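Local coordinates for demethylmenaquinone Methyltransferase (Thermus thermophilus, PDB 1J3L), which belongs to the Aldolase/RraA family, despite its name as a methyltransferase, and forms a three-chain assembly, at residues A[142-147]-A[151-156]; A[45-50]-A[75-80]. One frame throughout, in Å; residues are numbered along the deposited sequence.

In the fold
From the N terminus, helix 5-11 and strand 16-18 come first, and strand 31-39 leads into helix 45-51. Contact 2 pairs that helix with helix 75-83 and closes a loop of 24 residues, which includes strand 58-63. Contact 1 follows later and closes a much shorter turn between strands 142-146 and 149-153. The two are in series and neither encloses the other. Their centres lie about 22 Å apart, on opposite sides of the chain's centre, and their nearest atoms about 14 Å apart. Strand 31-39 links them: it pairs with strand 142-146, and helix 45-51 packs on it through Leu46, Val47 and Val50.

Contact 1 of 2, residues A[142-147]-A[151-156]; sequences FLLADE and LLLPEP
Phe142 and Leu153 face each other as an antiparallel hydrogen-bonded pair. Phe142 N donates to Leu153 O over 2.7 Å, and Leu153 N returns a nearly straight bond (171°) to Phe142 O. Leu144 and Leu151 form the next hydrogen-bonded pair, again with two bonds; the one from Leu144 N to Leu151 O is the more bent, at 147°. Between them sits the non-hydrogen-bonded pair Leu143 and Leu152. There the CA of Leu152 approaches Phe142 O at 3.4 Å in a CA-H...O contact.

Beyond the strand pairing, Pro156 folds back on Phe142. Its CB lies over one face of the ring, 4.0 Å from the centroid and offset toward the rim, in a CH-pi contact. CG of Phe142 is anti to the backbone N (chi1 -172°), which sends the ring to where Pro156 can cover it. Leu153 CD1 lies at the ring edge. The same branch also meets Leu144 CD1, at 4.2 Å.

The two strands make a beta hairpin, part of the main mixed sheet of this RraA-family fold. Strand 31-39 pairs with the far edge of strand 142-146, and strand 16-18 with that of strand 149-153.

Leu143 and Leu152 take the other face of the hairpin. Leu143 CD1 touches Leu152 CD2 at 3.7 Å, and Val135 and Val137 pack against Leu152. On the face of Leu144 and Leu151, Leu8 of helix 5-11 packs on both. At the outer end, the side chain of Glu155 comes about 3 Å from a bound magnesium ion.

Contact 2 of 2, residues A[45-50]-A[75-80]; sequences ALVRKV and GNLARR
Leu77 reaches from helix 75-83 between Val47 and Arg48 of helix 45-51. Its CB points toward that helix. CG is anti to the carbonyl carbon, beside the backbone N (chi1 -71°), and from there its two methyls reach Val47 and Arg48. CD1 meets Val47 CG1 at 3.6 Å. CD2 lies against Arg48: it touches CB at 3.8 Å and sits over the centre of one guanidinium face, 3.6 Å from CZ. Arg48 can lay this face on the methyl because its chain bends at chi3 (-80°). The bend leads its end back toward Leu77, and Arg48 NH2 comes to 4.1 Å from Asn76 CB, near the guanidinium plane.

Val47 and Leu77 are buried, while Arg48 and Asn76 lie at the exposed side of the contact. Asn76 OD1 accepts a weak hydrogen bond from Arg79 NH2 within its own helix. Arg80 has salt-bridge partners in Glu52 and Glu83.

The axes of segments 45-50 and 75-80 come within 10.3 Å, with 24° between their directions, so the helices lie side by side, nearly parallel. Strands 31-39, 58-63 and 88-92 pair in parallel, and these helices follow the first two: successive beta-alpha-beta crossovers, with neighbouring helices packed together through Leu77.

Contact 1 of 2, residues A[142-147]-A[151-156]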
# COMPACT_ATOMS: atom_id res chain seq x y z
N PHE A 142 3.27 11.64 -23.87
CA PHE A 142 2.18 12.26 -23.12
C PHE A 142 1.82 11.34 -21.95
O PHE A 142 1.64 10.13 -22.14
CB PHE A 142 0.95 12.46 -24.01
CG PHE A 142 -0.15 13.27 -23.37
CD1 PHE A 142 0.03 14.61 -23.08
CD2 PHE A 142 -1.37 12.68 -23.05
CE1 PHE A 142 -0.99 15.36 -22.49
CE2 PHE A 142 -2.39 13.41 -22.46
CZ PHE A 142 -2.20 14.76 -22.18
N LEU A 143 1.72 11.90 -20.76
CA LEU A 143 1.38 11.10 -19.59
C LEU A 143 0.01 11.45 -19.05
O LEU A 143 -0.41 12.61 -19.03
CB LEU A 143 2.44 11.26 -18.49
CG LEU A 143 2.21 10.46 -17.21
CD1 LEU A 143 3.53 10.25 -16.48
CD2 LEU A 143 1.22 11.19 -16.32
N LEU A 144 -0.70 10.41 -18.63
CA LEU A 144 -2.03 10.54 -18.07
C LEU A 144 -1.98 9.84 -16.73
O LEU A 144 -1.41 8.76 -16.61
CB LEU A 144 -3.05 9.88 -18.99
CG LEU A 144 -3.78 10.80 -19.97
CD1 LEU A 144 -4.16 10.06 -21.24
CD2 LEU A 144 -5.00 11.38 -19.29
N ALA A 145 -2.57 10.46 -15.72
CA ALA A 145 -2.57 9.86 -14.40
C ALA A 145 -3.88 10.03 -13.67
O ALA A 145 -4.45 11.12 -13.63
CB ALA A 145 -1.43 10.45 -13.57
N ASP A 146 -4.36 8.92 -13.11
CA ASP A 146 -5.60 8.92 -12.33
C ASP A 146 -5.62 7.71 -11.40
O ASP A 146 -4.62 6.99 -11.29
CB ASP A 146 -6.83 8.92 -13.26
CG ASP A 146 -6.89 7.70 -14.15
OD1 ASP A 146 -6.64 6.58 -13.65
OD2 ASP A 146 -7.22 7.85 -15.35
N GLU A 147 -6.75 7.49 -10.73
CA GLU A 147 -6.91 6.38 -9.79
C GLU A 147 -6.64 4.98 -10.35
O GLU A 147 -6.40 4.05 -9.58
CB GLU A 147 -8.31 6.39 -9.19
CG GLU A 147 -9.43 6.08 -10.17
CD GLU A 147 -9.97 7.32 -10.88
OE1 GLU A 147 -9.45 8.43 -10.65
OE2 GLU A 147 -10.93 7.17 -11.67
N LEU A 151 -0.88 6.21 -17.82
CA LEU A 151 -0.85 5.84 -19.23
C LEU A 151 0.16 6.73 -19.96
O LEU A 151 0.10 7.96 -19.86
CB LEU A 151 -2.23 5.98 -19.86
CG LEU A 151 -2.34 5.50 -21.32
CD1 LEU A 151 -2.13 3.99 -21.38
CD2 LEU A 151 -3.70 5.85 -21.89
N LEU A 152 1.08 6.11 -20.68
CA LEU A 152 2.09 6.83 -21.44
C LEU A 152 1.86 6.64 -22.94
O LEU A 152 1.95 5.52 -23.44
CB LEU A 152 3.48 6.30 -21.09
CG LEU A 152 4.02 6.49 -19.67
CD1 LEU A 152 5.36 5.78 -19.56
CD2 LEU A 152 4.18 7.98 -19.37
N LEU A 153 1.56 7.73 -23.64
CA LEU A 153 1.30 7.69 -25.08
C LEU A 153 2.45 8.37 -25.82
O LEU A 153 2.99 9.38 -25.35
CB LEU A 153 -0.02 8.41 -25.38
CG LEU A 153 -1.24 7.82 -24.67
CD1 LEU A 153 -2.44 8.73 -24.82
CD2 LEU A 153 -1.53 6.46 -25.24
N PRO A 154 2.84 7.83 -26.99
CA PRO A 154 3.94 8.41 -27.79
C PRO A 154 3.74 9.90 -28.04
O PRO A 154 4.69 10.63 -28.31
CB PRO A 154 3.89 7.58 -29.07
CG PRO A 154 3.37 6.25 -28.60
CD PRO A 154 2.25 6.67 -27.68
N GLU A 155 2.48 10.33 -27.97
CA GLU A 155 2.09 11.72 -28.14
C GLU A 155 0.65 11.80 -27.63
O GLU A 155 -0.02 10.78 -27.46
CB GLU A 155 2.18 12.15 -29.61
CG GLU A 155 1.11 11.57 -30.54
CD GLU A 155 1.05 12.30 -31.89
OE1 GLU A 155 2.04 12.24 -32.66
OE2 GLU A 155 0.01 12.93 -32.18
N PRO A 156 0.14 13.02 -27.36
CA PRO A 156 -1.23 13.15 -26.87
C PRO A 156 -2.27 12.52 -27.80
O PRO A 156 -1.97 12.23 -28.96
CB PRO A 156 -1.40 14.66 -26.71
CG PRO A 156 -0.49 15.21 -27.76
CD PRO A 156 0.73 14.35 -27.62

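Contact 2 of 2, residues A[45-50]-A[75-80]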
# COMPACT_ATOMS: atom_id res chain seq x y z
N ALA A 45 19.27 18.26 -6.52
CA ALA A 45 19.62 19.61 -6.98
C ALA A 45 19.03 19.77 -8.39
O ALA A 45 18.54 20.84 -8.76
CB ALA A 45 21.14 19.81 -7.00
N LEU A 46 19.08 18.68 -9.17
CA LEU A 46 18.55 18.66 -10.52
C LEU A 46 17.03 18.83 -10.53
O LEU A 46 16.47 19.33 -11.49
CB LEU A 46 18.93 17.35 -11.23
CG LEU A 46 20.31 17.38 -11.90
CD1 LEU A 46 20.73 16.00 -12.37
CD2 LEU A 46 20.26 18.36 -13.05
N VAL A 47 16.37 18.41 -9.45
CA VAL A 47 14.92 18.54 -9.37
C VAL A 47 14.55 20.00 -9.23
O VAL A 47 13.59 20.47 -9.85
CB VAL A 47 14.33 17.77 -8.16
CG1 VAL A 47 12.83 18.06 -8.05
CG2 VAL A 47 14.56 16.28 -8.33
N ARG A 48 15.31 20.72 -8.42
CA ARG A 48 15.05 22.13 -8.21
C ARG A 48 15.32 22.93 -9.48
O ARG A 48 14.50 23.76 -9.88
CB ARG A 48 15.90 22.67 -7.06
CG ARG A 48 15.74 24.16 -6.84
CD ARG A 48 16.47 24.64 -5.58
NE ARG A 48 15.71 24.37 -4.36
CZ ARG A 48 14.55 24.96 -4.05
NH1 ARG A 48 14.01 25.85 -4.86
NH2 ARG A 48 13.94 24.64 -2.91
N LYS A 49 16.46 22.66 -10.13
CA LYS A 49 16.83 23.36 -11.36
C LYS A 49 15.79 23.18 -12.48
O LYS A 49 15.34 24.15 -13.09
CB LYS A 49 18.19 22.88 -11.86
CG LYS A 49 18.90 23.91 -12.74
CD LYS A 49 20.21 23.36 -13.29
CE LYS A 49 20.95 24.43 -14.08
NZ LYS A 49 20.10 25.00 -15.16
N VAL A 50 15.40 21.93 -12.73
CA VAL A 50 14.42 21.63 -13.76
C VAL A 50 13.01 22.17 -13.48
O VAL A 50 12.36 22.69 -14.39
CB VAL A 50 14.35 20.10 -14.03
CG1 VAL A 50 13.24 19.78 -15.03
CG2 VAL A 50 15.70 19.60 -14.57
N GLY A 75 7.90 20.19 0.51
CA GLY A 75 6.89 21.21 0.38
C GLY A 75 7.32 22.35 -0.52
O GLY A 75 6.53 22.84 -1.32
N ASN A 76 8.57 22.78 -0.39
CA ASN A 76 9.09 23.89 -1.19
C ASN A 76 9.06 23.62 -2.69
O ASN A 76 8.57 24.44 -3.46
CB ASN A 76 10.52 24.24 -0.77
CG ASN A 76 10.61 24.76 0.66
OD1 ASN A 76 9.76 25.53 1.11
ND2 ASN A 76 11.64 24.34 1.38
N LEU A 77 9.62 22.49 -3.11
CA LEU A 77 9.63 22.17 -4.53
C LEU A 77 8.23 21.96 -5.08
O LEU A 77 7.94 22.32 -6.22
CB LEU A 77 10.50 20.93 -4.80
CG LEU A 77 12.01 21.17 -4.63
CD1 LEU A 77 12.76 19.92 -5.01
CD2 LEU A 77 12.46 22.35 -5.51
N ALA A 78 7.34 21.39 -4.28
CA ALA A 78 5.98 21.17 -4.74
C ALA A 78 5.36 22.52 -5.10
O ALA A 78 4.78 22.68 -6.18
CB ALA A 78 5.16 20.49 -3.66
N ARG A 79 5.49 23.49 -4.19
CA ARG A 79 4.95 24.81 -4.42
C ARG A 79 5.65 25.48 -5.60
O ARG A 79 5.02 26.16 -6.37
CB ARG A 79 5.12 25.68 -3.16
CG ARG A 79 4.30 25.21 -1.97
CD ARG A 79 4.39 26.16 -0.74
NE ARG A 79 5.66 26.07 0.01
CZ ARG A 79 5.91 25.20 0.98
NH1 ARG A 79 4.97 24.33 1.33
NH2 ARG A 79 7.10 25.17 1.58
N ARG A 80 6.96 25.28 -5.73
CA ARG A 80 7.68 25.88 -6.84
C ARG A 80 7.16 25.32 -8.17
O ARG A 80 6.85 26.07 -9.09
CB ARG A 80 9.19 25.63 -6.70
CG ARG A 80 10.02 26.61 -7.49
CD ARG A 80 9.67 28.06 -7.13
NE ARG A 80 10.16 28.96 -8.17
CZ ARG A 80 9.57 30.09 -8.52
NH1 ARG A 80 8.45 30.48 -7.92
NH2 ARG A 80 10.08 30.83 -9.50